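PDB 3FW2: thiol-disulfide oxidoreductase from Bacteroides thetaiotaomicron, which probably acts as a thiol-disulfide oxidoreductase of the TlpA-like family, the chain here being its C-terminal thioredoxin-like domain. Local coordinates for residues S53-Y61 / K89-Q97; K62-I70 / K142-A150. All blocks are in the same frame, centred on the assembly; numbering follows the deposited sequence. Where two conformers were deposited one is given.

Interaction 1: S53-Y61 / K89-Q97. With ACT (acetate ion), chain F.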
loop_
_atom_site.group_PDB
_atom_site.type_symbol
_atom_site.label_atom_id
_atom_site.label_comp_id
_atom_site.label_asym_id
_atom_site.label_seq_id
_atom_site.Cartn_x
_atom_site.Cartn_y
_atom_site.Cartn_z
ATOM N N SER A 53 -2.898 -2.220 15.310
ATOM C CA SER A 53 -3.512 -0.915 15.251
ATOM C C SER A 53 -5.002 -0.971 15.579
ATOM O O SER A 53 -5.505 -0.179 16.340
ATOM C CB SER A 53 -3.344 -0.318 13.854
ATOM O OG SER A 53 -1.992 0.000 13.641
ATOM N N ASN A 54 -5.685 -1.939 15.002
ATOM C CA ASN A 54 -7.102 -2.104 15.230
ATOM C C ASN A 54 -7.373 -2.360 16.698
ATOM O O ASN A 54 -8.324 -1.809 17.248
ATOM C CB ASN A 54 -7.625 -3.271 14.393
ATOM C CG ASN A 54 -7.781 -2.922 12.928
ATOM O OD1 ASN A 54 -7.670 -1.735 12.517
ATOM N ND2 ASN A 54 -8.068 -3.931 12.124
ATOM N N SER A 55 -6.557 -3.201 17.329
ATOM C CA SER A 55 -6.760 -3.454 18.771
ATOM C C SER A 55 -6.676 -2.152 19.545
ATOM O O SER A 55 -7.470 -1.863 20.450
ATOM C CB SER A 55 -5.704 -4.459 19.317
ATOM O OG SER A 55 -5.831 -5.732 18.661
ATOM N N GLU A 56 -5.678 -1.336 19.223
ATOM C CA GLU A 56 -5.486 -0.063 19.913
ATOM C C GLU A 56 -6.608 0.943 19.662
ATOM O O GLU A 56 -7.066 1.630 20.585
ATOM C CB GLU A 56 -4.130 0.549 19.515
ATOM C CG GLU A 56 -2.964 -0.294 20.023
ATOM C CD GLU A 56 -1.607 0.328 19.733
ATOM O OE1 GLU A 56 -1.542 1.559 19.724
ATOM O OE2 GLU A 56 -0.609 -0.373 19.498
ATOM N N LEU A 57 -7.045 1.017 18.421
ATOM C CA LEU A 57 -8.091 1.945 17.998
ATOM C C LEU A 57 -9.424 1.517 18.573
ATOM O O LEU A 57 -10.210 2.364 19.012
ATOM C CB LEU A 57 -8.134 1.998 16.456
ATOM C CG LEU A 57 -6.974 2.669 15.754
ATOM C CD1 LEU A 57 -6.974 2.409 14.271
ATOM C CD2 LEU A 57 -6.932 4.188 16.085
ATOM N N ARG A 58 -9.703 0.204 18.654
ATOM C CA ARG A 58 -10.964 -0.239 19.290
ATOM C C ARG A 58 -11.015 0.198 20.745
ATOM O O ARG A 58 -12.089 0.518 21.246
ATOM C CB ARG A 58 -11.136 -1.761 19.236
ATOM C CG ARG A 58 -11.497 -2.313 17.884
ATOM C CD ARG A 58 -11.844 -3.809 17.934
ATOM N NE ARG A 58 -11.571 -4.408 16.629
ATOM C CZ ARG A 58 -10.463 -5.050 16.260
ATOM N NH1 ARG A 58 -9.475 -5.313 17.131
ATOM N NH2 ARG A 58 -10.365 -5.485 14.997
ATOM N N GLU A 59 -9.846 0.192 21.431
ATOM C CA GLU A 59 -9.806 0.636 22.830
ATOM C C GLU A 59 -10.046 2.117 22.980
ATOM O O GLU A 59 -10.750 2.547 23.894
ATOM C CB GLU A 59 -8.500 0.278 23.512
ATOM C CG GLU A 59 -8.429 -1.158 23.845
ATOM C CD GLU A 59 -9.120 -1.472 25.175
ATOM O OE1 GLU A 59 -10.350 -1.735 25.201
ATOM O OE2 GLU A 59 -8.404 -1.468 26.204
ATOM N N ILE A 60 -9.462 2.924 22.085
ATOM C CA ILE A 60 -9.715 4.353 22.080
ATOM C C ILE A 60 -11.193 4.664 21.825
ATOM O O ILE A 60 -11.779 5.476 22.501
ATOM C CB ILE A 60 -8.748 5.058 21.080
ATOM C CG1 ILE A 60 -7.313 4.921 21.645
ATOM C CG2 ILE A 60 -9.159 6.504 20.832
ATOM C CD1 ILE A 60 -6.173 4.897 20.652
ATOM N N TYR A 61 -11.792 3.989 20.856
ATOM C CA TYR A 61 -13.189 4.257 20.488
ATOM C C TYR A 61 -14.064 3.873 21.674
ATOM O O TYR A 61 -15.020 4.599 22.008
ATOM C CB TYR A 61 -13.553 3.429 19.244
ATOM C CG TYR A 61 -15.019 3.510 18.869
ATOM C CD1 TYR A 61 -15.544 4.672 18.357
ATOM C CD2 TYR A 61 -15.854 2.424 19.026
ATOM C CE1 TYR A 61 -16.889 4.769 17.992
ATOM C CE2 TYR A 61 -17.227 2.516 18.666
ATOM C CZ TYR A 61 -17.704 3.706 18.145
ATOM O OH TYR A 61 -19.047 3.865 17.792
ATOM N N LYS A 89 -17.282 -4.967 9.159
ATOM C CA LYS A 89 -18.117 -5.808 9.979
ATOM C C LYS A 89 -17.311 -6.798 10.826
ATOM O O LYS A 89 -17.460 -6.843 12.062
ATOM C CB LYS A 89 -19.117 -6.539 9.081
ATOM C CG LYS A 89 -20.121 -7.409 9.837
ATOM C CD LYS A 89 -21.146 -7.987 8.832
ATOM C CE LYS A 89 -22.322 -8.654 9.548
ATOM N NZ LYS A 89 -21.863 -9.904 10.148
ATOM N N ARG A 90 -16.465 -7.577 10.186
ATOM C CA ARG A 90 -15.637 -8.601 10.847
ATOM C C ARG A 90 -14.693 -8.040 11.906
ATOM O O ARG A 90 -14.513 -8.624 13.003
ATOM C CB ARG A 90 -14.794 -9.236 9.737
ATOM C CG ARG A 90 -14.113 -10.460 10.022
ATOM C CD ARG A 90 -13.823 -11.149 8.696
ATOM N NE ARG A 90 -12.852 -10.376 7.917
ATOM C CZ ARG A 90 -13.041 -9.881 6.691
ATOM N NH1 ARG A 90 -14.145 -10.112 5.996
ATOM N NH2 ARG A 90 -12.082 -9.184 6.135
ATOM N N ASP A 91 -14.064 -6.923 11.546
ATOM C CA ASP A 91 -13.088 -6.265 12.420
ATOM C C ASP A 91 -13.711 -5.276 13.441
ATOM O O ASP A 91 -12.969 -4.579 14.158
ATOM C CB ASP A 91 -12.019 -5.554 11.566
ATOM C CG ASP A 91 -11.180 -6.513 10.701
ATOM O OD1 ASP A 91 -11.192 -7.743 10.883
ATOM O OD2 ASP A 91 -10.485 -6.022 9.772
ATOM N N THR A 92 -15.040 -5.159 13.447
ATOM C CA THR A 92 -15.788 -4.234 14.321
ATOM C C THR A 92 -15.192 -2.801 14.311
ATOM O O THR A 92 -14.910 -2.197 15.366
ATOM C CB THR A 92 -15.947 -4.813 15.750
ATOM O OG1 THR A 92 -14.691 -4.887 16.430
ATOM C CG2 THR A 92 -16.584 -6.213 15.730
ATOM N N LEU A 93 -15.030 -2.290 13.113
ATOM C CA LEU A 93 -14.481 -0.923 12.879
ATOM C C LEU A 93 -15.662 0.045 12.960
ATOM O O LEU A 93 -16.200 0.503 11.930
ATOM C CB LEU A 93 -13.793 -0.898 11.512
ATOM C CG LEU A 93 -12.695 -1.961 11.303
ATOM C CD1 LEU A 93 -12.094 -1.867 9.900
ATOM C CD2 LEU A 93 -11.567 -1.902 12.364
ATOM N N ASP A 94 -16.064 0.362 14.184
ATOM C CA ASP A 94 -17.356 0.957 14.442
ATOM C C ASP A 94 -17.415 2.497 14.413
ATOM O O ASP A 94 -18.492 3.073 14.412
ATOM C CB ASP A 94 -17.890 0.498 15.817
ATOM C CG ASP A 94 -18.286 -0.960 15.859
ATOM O OD1 ASP A 94 -18.519 -1.551 14.784
ATOM O OD2 ASP A 94 -18.316 -1.481 17.019
ATOM N N TRP A 95 -16.257 3.140 14.402
ATOM C CA TRP A 95 -16.136 4.567 14.119
ATOM C C TRP A 95 -16.357 4.810 12.654
ATOM O O TRP A 95 -16.417 3.877 11.845
ATOM C CB TRP A 95 -14.793 5.109 14.572
ATOM C CG TRP A 95 -13.549 4.384 14.085
ATOM C CD1 TRP A 95 -12.670 4.861 13.136
ATOM C CD2 TRP A 95 -12.953 3.165 14.581
ATOM N NE1 TRP A 95 -11.668 3.970 12.945
ATOM C CE2 TRP A 95 -11.810 2.933 13.822
ATOM C CE3 TRP A 95 -13.314 2.212 15.568
ATOM C CZ2 TRP A 95 -10.997 1.815 14.008
ATOM C CZ3 TRP A 95 -12.524 1.098 15.731
ATOM C CH2 TRP A 95 -11.365 0.919 14.965
ATOM N N GLU A 96 -16.538 6.070 12.301
ATOM C CA GLU A 96 -16.899 6.381 10.896
ATOM C C GLU A 96 -15.820 5.858 9.952
ATOM O O GLU A 96 -14.636 5.938 10.240
ATOM C CB GLU A 96 -17.078 7.878 10.709
ATOM C CG GLU A 96 -17.535 8.308 9.295
ATOM C CD GLU A 96 -18.859 7.717 8.841
ATOM O OE1 GLU A 96 -18.956 6.482 8.600
ATOM O OE2 GLU A 96 -19.811 8.505 8.717
ATOM N N GLN A 97 -16.263 5.344 8.816
ATOM C CA GLN A 97 -15.412 4.717 7.830
ATOM C C GLN A 97 -15.711 5.285 6.437
ATOM O O GLN A 97 -16.875 5.383 6.006
ATOM C CB GLN A 97 -15.638 3.232 7.784
ATOM C CG GLN A 97 -15.415 2.525 9.077
ATOM C CD GLN A 97 -13.944 2.570 9.545
ATOM O OE1 GLN A 97 -13.032 2.494 8.723
ATOM N NE2 GLN A 97 -13.741 2.706 10.863
HETATM C C ACT F . -2.154 2.775 15.704
HETATM O O ACT F . -1.219 2.036 15.360
HETATM O OXT ACT F . -2.317 2.923 16.939
HETATM C CH3 ACT F . -3.046 3.425 14.691
HETATM O O HOH W 1 -8.811 -3.714 9.455
HETATM O O HOH W 2 -19.661 5.524 15.185
#
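With CG between its backbone N and carbonyl carbon (chi1 53°), Trp95 lays its indole against residues 57-61 of helix 48-64, while Tyr61, whose CG lies opposite the backbone N (chi1 173°), turns its ring back over the 94-95 peptide. The six-membered rim of the indole does the touching: CH2 meets Leu57 CB at 3.7 Å and CE3 meets Tyr61 CB at 3.9 Å, with Arg58 CA near CZ3 between them. The Tyr61 and Trp95 ring planes meet obliquely, at 49°. One tyrosine face receives Trp95 N, and a water joins Tyr61 OH to Asp94 O.

One turn back along the helix, Arg58, extended from CG to NE, grips a single backbone oxygen side-on: NE lies 2.8 Å and NH2 2.9 Å from Asp91 O. That oxygen sits in the guanidinium plane, and the two donors reach it from the same face of its carbonyl plane, so the pair fixes the turn of the arginine head. The carbonyl belongs to the residue just before Thr92, whose positive phi closes helix 81-90 in a Schellman motif. Asn54 reaches the Asp91 carboxylate through a water, 2.8 Å from ND2 and 2.9 Å from OD2, while its OD1 accepts from Gln50.

The contact thus ties helix 48-64 to the connection between helix 81-90 and strand 96-98; Trp95 also packs on Met72 of strand 70-76, and Leu57 on Leu37 of strand 35-41.

Interaction 2: K62-I70 / K142-A150; sequences KKYKKNKYI and KIENIVEEA
In this thioredoxin-like fold, the C-terminal helix 136-149 packs against the end of helix 48-64 and the turn into strand 70-76, where the beta-alpha-beta unit 35-41, 48-64, 70-76 closes. Tyr64 lies against about one turn of the C-terminal helix: Ile143 CG2 stands over one ring face, 3.8 Å from the centroid, in a CH-pi contact, and Val147 CG2 meets CE1 obliquely at 3.5 Å. The opposite face carries the CG of Lys63, whose extended chain takes NZ to a long salt bridge with Glu144 OE2 at 3.9 Å. Further along the loop, Asn67 OD1 accepts from Tyr69 N at 2.9 Å in an Asx turn, bending the chain where Val147 CG2 rests against the same amide oxygen.

With CG opposite the carbonyl carbon (chi1 -55°), Tyr69 sets its ring between Lys68 CB and the chain terminus. An alanine here is likely to leave Ala150 without the flat surface it rests on, opening a gap beside Val147 and letting the terminus move more freely. Beneath, the Ile70 side chain crosses those of Ile143 and Val147 at about right angles, and Leu122 of strand 119-123 adjoins both isoleucines. On the far face of the Tyr69 ring from Lys68, Ala150 CA stands 3.5 Å from the centroid, only 12° off the ring normal.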
loop_
_atom_site.group_PDB
_atom_site.type_symbol
_atom_site.label_atom_id
_atom_site.label_comp_id
_atom_site.label_asym_id
_atom_site.label_seq_id
_atom_site.Cartn_x
_atom_site.Cartn_y
_atom_site.Cartn_z
ATOM N N LYS A 62 -13.750 2.746 22.305
ATOM C CA LYS A 62 -14.592 2.284 23.418
ATOM C C LYS A 62 -14.595 3.332 24.521
ATOM O O LYS A 62 -15.648 3.597 25.122
ATOM C CB LYS A 62 -14.142 0.918 23.932
ATOM C CG LYS A 62 -15.001 0.355 25.038
ATOM C CD LYS A 62 -14.977 -1.179 25.074
ATOM C CE LYS A 62 -15.091 -1.708 26.494
ATOM N NZ LYS A 62 -15.171 -3.214 26.594
ATOM N N LYS A 63 -13.444 3.951 24.767
ATOM C CA LYS A 63 -13.301 4.936 25.831
ATOM C C LYS A 63 -13.842 6.310 25.437
ATOM O O LYS A 63 -14.369 7.031 26.297
ATOM C CB LYS A 63 -11.815 5.053 26.214
ATOM C CG LYS A 63 -11.544 5.959 27.394
ATOM C CD LYS A 63 -10.143 5.777 27.961
ATOM C CE LYS A 63 -10.074 6.479 29.323
ATOM N NZ LYS A 63 -8.668 6.821 29.703
ATOM N N TYR A 64 -13.745 6.687 24.157
ATOM C CA TYR A 64 -14.019 8.067 23.747
ATOM C C TYR A 64 -15.143 8.269 22.763
ATOM O O TYR A 64 -15.226 9.341 22.133
ATOM C CB TYR A 64 -12.752 8.729 23.193
ATOM C CG TYR A 64 -11.623 8.828 24.181
ATOM C CD1 TYR A 64 -11.646 9.784 25.185
ATOM C CD2 TYR A 64 -10.539 7.962 24.135
ATOM C CE1 TYR A 64 -10.604 9.880 26.105
ATOM C CE2 TYR A 64 -9.496 8.047 25.067
ATOM C CZ TYR A 64 -9.532 9.023 26.040
ATOM O OH TYR A 64 -8.504 9.159 26.960
ATOM N N LYS A 65 -16.015 7.271 22.614
ATOM C CA LYS A 65 -17.040 7.338 21.584
ATOM C C LYS A 65 -18.087 8.437 21.792
ATOM O O LYS A 65 -18.747 8.857 20.836
ATOM C CB LYS A 65 -17.738 5.986 21.395
ATOM C CG LYS A 65 -18.304 5.357 22.644
ATOM C CD LYS A 65 -19.173 4.143 22.278
ATOM C CE LYS A 65 -18.321 2.922 21.982
ATOM N NZ LYS A 65 -19.133 1.767 21.428
ATOM N N LYS A 66 -18.246 8.902 23.008
ATOM C CA LYS A 66 -19.250 9.904 23.265
ATOM C C LYS A 66 -18.575 11.093 23.908
ATOM O O LYS A 66 -18.941 11.504 24.988
ATOM C CB LYS A 66 -20.356 9.264 24.136
ATOM C CG LYS A 66 -21.548 10.134 24.376
ATOM C CD LYS A 66 -22.881 9.296 24.444
ATOM C CE LYS A 66 -22.917 8.340 25.616
ATOM N NZ LYS A 66 -24.266 7.605 25.724
ATOM N N ASN A 67 -17.576 11.664 23.237
ATOM C CA ASN A 67 -16.688 12.668 23.833
ATOM C C ASN A 67 -16.743 13.951 23.034
ATOM O O ASN A 67 -16.790 13.904 21.810
ATOM C CB ASN A 67 -15.230 12.167 23.852
ATOM C CG ASN A 67 -14.335 13.016 24.689
ATOM O OD1 ASN A 67 -13.764 13.979 24.214
ATOM N ND2 ASN A 67 -14.239 12.697 25.986
ATOM N N LYS A 68 -16.739 15.088 23.712
ATOM C CA LYS A 68 -16.883 16.386 23.048
ATOM C C LYS A 68 -15.653 16.832 22.293
ATOM O O LYS A 68 -15.731 17.755 21.489
ATOM C CB LYS A 68 -17.173 17.512 24.055
ATOM C CG LYS A 68 -18.554 17.693 24.477
ATOM C CD LYS A 68 -18.663 18.906 25.382
ATOM C CE LYS A 68 -18.427 18.539 26.805
ATOM N NZ LYS A 68 -19.754 18.302 27.476
ATOM N N TYR A 69 -14.508 16.219 22.568
ATOM C CA TYR A 69 -13.239 16.830 22.189
ATOM C C TYR A 69 -12.459 16.067 21.140
ATOM O O TYR A 69 -11.530 16.604 20.601
ATOM C CB TYR A 69 -12.391 17.067 23.429
ATOM C CG TYR A 69 -13.143 17.898 24.458
ATOM C CD1 TYR A 69 -13.540 19.178 24.163
ATOM C CD2 TYR A 69 -13.532 17.328 25.677
ATOM C CE1 TYR A 69 -14.305 19.926 25.101
ATOM C CE2 TYR A 69 -14.267 18.053 26.620
ATOM C CZ TYR A 69 -14.639 19.345 26.318
ATOM O OH TYR A 69 -15.407 20.050 27.254
ATOM N N ILE A 70 -12.826 14.816 20.904
ATOM C CA ILE A 70 -12.077 13.921 20.022
ATOM C C ILE A 70 -13.052 13.089 19.196
ATOM O O ILE A 70 -14.043 12.556 19.720
ATOM C CB ILE A 70 -11.048 13.025 20.799
ATOM C CG1 ILE A 70 -10.232 12.148 19.822
ATOM C CG2 ILE A 70 -11.714 12.085 21.725
ATOM C CD1 ILE A 70 -9.258 12.949 18.950
ATOM N N LYS A 142 -1.555 11.204 24.236
ATOM C CA LYS A 142 -1.890 12.376 23.437
ATOM C C LYS A 142 -3.404 12.610 23.421
ATOM O O LYS A 142 -3.852 13.774 23.584
ATOM C CB LYS A 142 -1.387 12.255 22.032
ATOM C CG LYS A 142 -1.522 13.566 21.252
ATOM C CD LYS A 142 -0.497 14.630 21.716
ATOM C CE LYS A 142 -0.330 15.715 20.644
ATOM N NZ LYS A 142 0.506 16.870 21.096
ATOM N N ILE A 143 -4.181 11.531 23.289
ATOM C CA ILE A 143 -5.647 11.632 23.317
ATOM C C ILE A 143 -6.115 12.060 24.700
ATOM O O ILE A 143 -6.925 13.007 24.843
ATOM C CB ILE A 143 -6.377 10.350 22.897
ATOM C CG1 ILE A 143 -5.939 9.886 21.496
ATOM C CG2 ILE A 143 -7.922 10.528 22.999
ATOM C CD1 ILE A 143 -5.980 10.910 20.403
ATOM N N GLU A 144 -5.587 11.432 25.731
ATOM C CA GLU A 144 -5.884 11.911 27.086
ATOM C C GLU A 144 -5.619 13.404 27.246
ATOM O O GLU A 144 -6.453 14.116 27.855
ATOM C CB GLU A 144 -5.095 11.152 28.143
ATOM C CG GLU A 144 -5.534 9.757 28.308
ATOM C CD GLU A 144 -4.600 8.924 29.204
ATOM O OE1 GLU A 144 -3.607 9.489 29.751
ATOM O OE2 GLU A 144 -4.844 7.689 29.326
ATOM N N ASN A 145 -4.482 13.897 26.752
ATOM C CA ASN A 145 -4.164 15.335 26.835
ATOM C C ASN A 145 -5.151 16.254 26.117
ATOM O O ASN A 145 -5.553 17.315 26.645
ATOM C CB ASN A 145 -2.764 15.652 26.343
ATOM C CG ASN A 145 -1.676 15.110 27.270
ATOM O OD1 ASN A 145 -1.936 14.713 28.416
ATOM N ND2 ASN A 145 -0.435 15.117 26.776
ATOM N N ILE A 146 -5.565 15.842 24.927
ATOM C CA ILE A 146 -6.566 16.569 24.157
ATOM C C ILE A 146 -7.861 16.667 24.920
ATOM O O ILE A 146 -8.440 17.745 24.996
ATOM C CB ILE A 146 -6.800 15.897 22.801
ATOM C CG1 ILE A 146 -5.607 16.171 21.891
ATOM C CG2 ILE A 146 -8.082 16.435 22.120
ATOM C CD1 ILE A 146 -5.590 15.259 20.657
ATOM N N VAL A 147 -8.317 15.537 25.461
ATOM C CA VAL A 147 -9.544 15.494 26.271
ATOM C C VAL A 147 -9.425 16.389 27.516
ATOM O O VAL A 147 -10.349 17.125 27.856
ATOM C CB VAL A 147 -9.896 14.029 26.644
ATOM C CG1 VAL A 147 -11.043 13.987 27.622
ATOM C CG2 VAL A 147 -10.269 13.264 25.353
ATOM N N GLU A 148 -8.277 16.369 28.171
ATOM C CA GLU A 148 -8.032 17.215 29.348
ATOM C C GLU A 148 -8.006 18.699 28.983
ATOM O O GLU A 148 -8.476 19.554 29.757
ATOM C CB GLU A 148 -6.711 16.821 29.998
ATOM C CG GLU A 148 -6.202 17.751 31.123
ATOM C CD GLU A 148 -4.810 17.327 31.582
ATOM O OE1 GLU A 148 -4.038 18.157 32.111
ATOM O OE2 GLU A 148 -4.483 16.146 31.400
ATOM N N GLU A 149 -7.480 19.034 27.804
ATOM C CA GLU A 149 -7.435 20.428 27.351
ATOM C C GLU A 149 -8.816 21.006 27.090
ATOM O O GLU A 149 -8.986 22.238 27.087
ATOM C CB GLU A 149 -6.620 20.580 26.081
ATOM C CG GLU A 149 -5.123 20.437 26.274
ATOM C CD GLU A 149 -4.369 20.220 24.955
ATOM O OE1 GLU A 149 -4.996 20.210 23.872
ATOM O OE2 GLU A 149 -3.123 20.084 25.013
ATOM N N ALA A 150 -9.784 20.127 26.829
ATOM C CA ALA A 150 -11.185 20.518 26.656
ATOM C C ALA A 150 -11.302 21.615 25.636
ATOM O O ALA A 150 -10.677 21.566 24.563
ATOM C CB ALA A 150 -11.810 20.977 28.000
ATOM O OXT ALA A 150 -12.059 22.582 25.905
#

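Interactions 1 and 2 both draw on helix 48-64 and have centres about 16 Å apart. Segment 53-61 lies along its middle and 62-70 carries on from its end into strand 70-76, so the first segments adjoin; their partners follow in the same order, 89-97 before 142-150, and the two contacts cross along the chain. Interaction 1 holds the helix against the connection into strand 96-98, an outermost strand of the five-stranded mixed sheet, whereas interaction 2 holds its far end against the C-terminal helix 136-149. Together they join the helix to a middle and a C-terminal part of one thioredoxin-like domain, with interaction 2 farther from its centre.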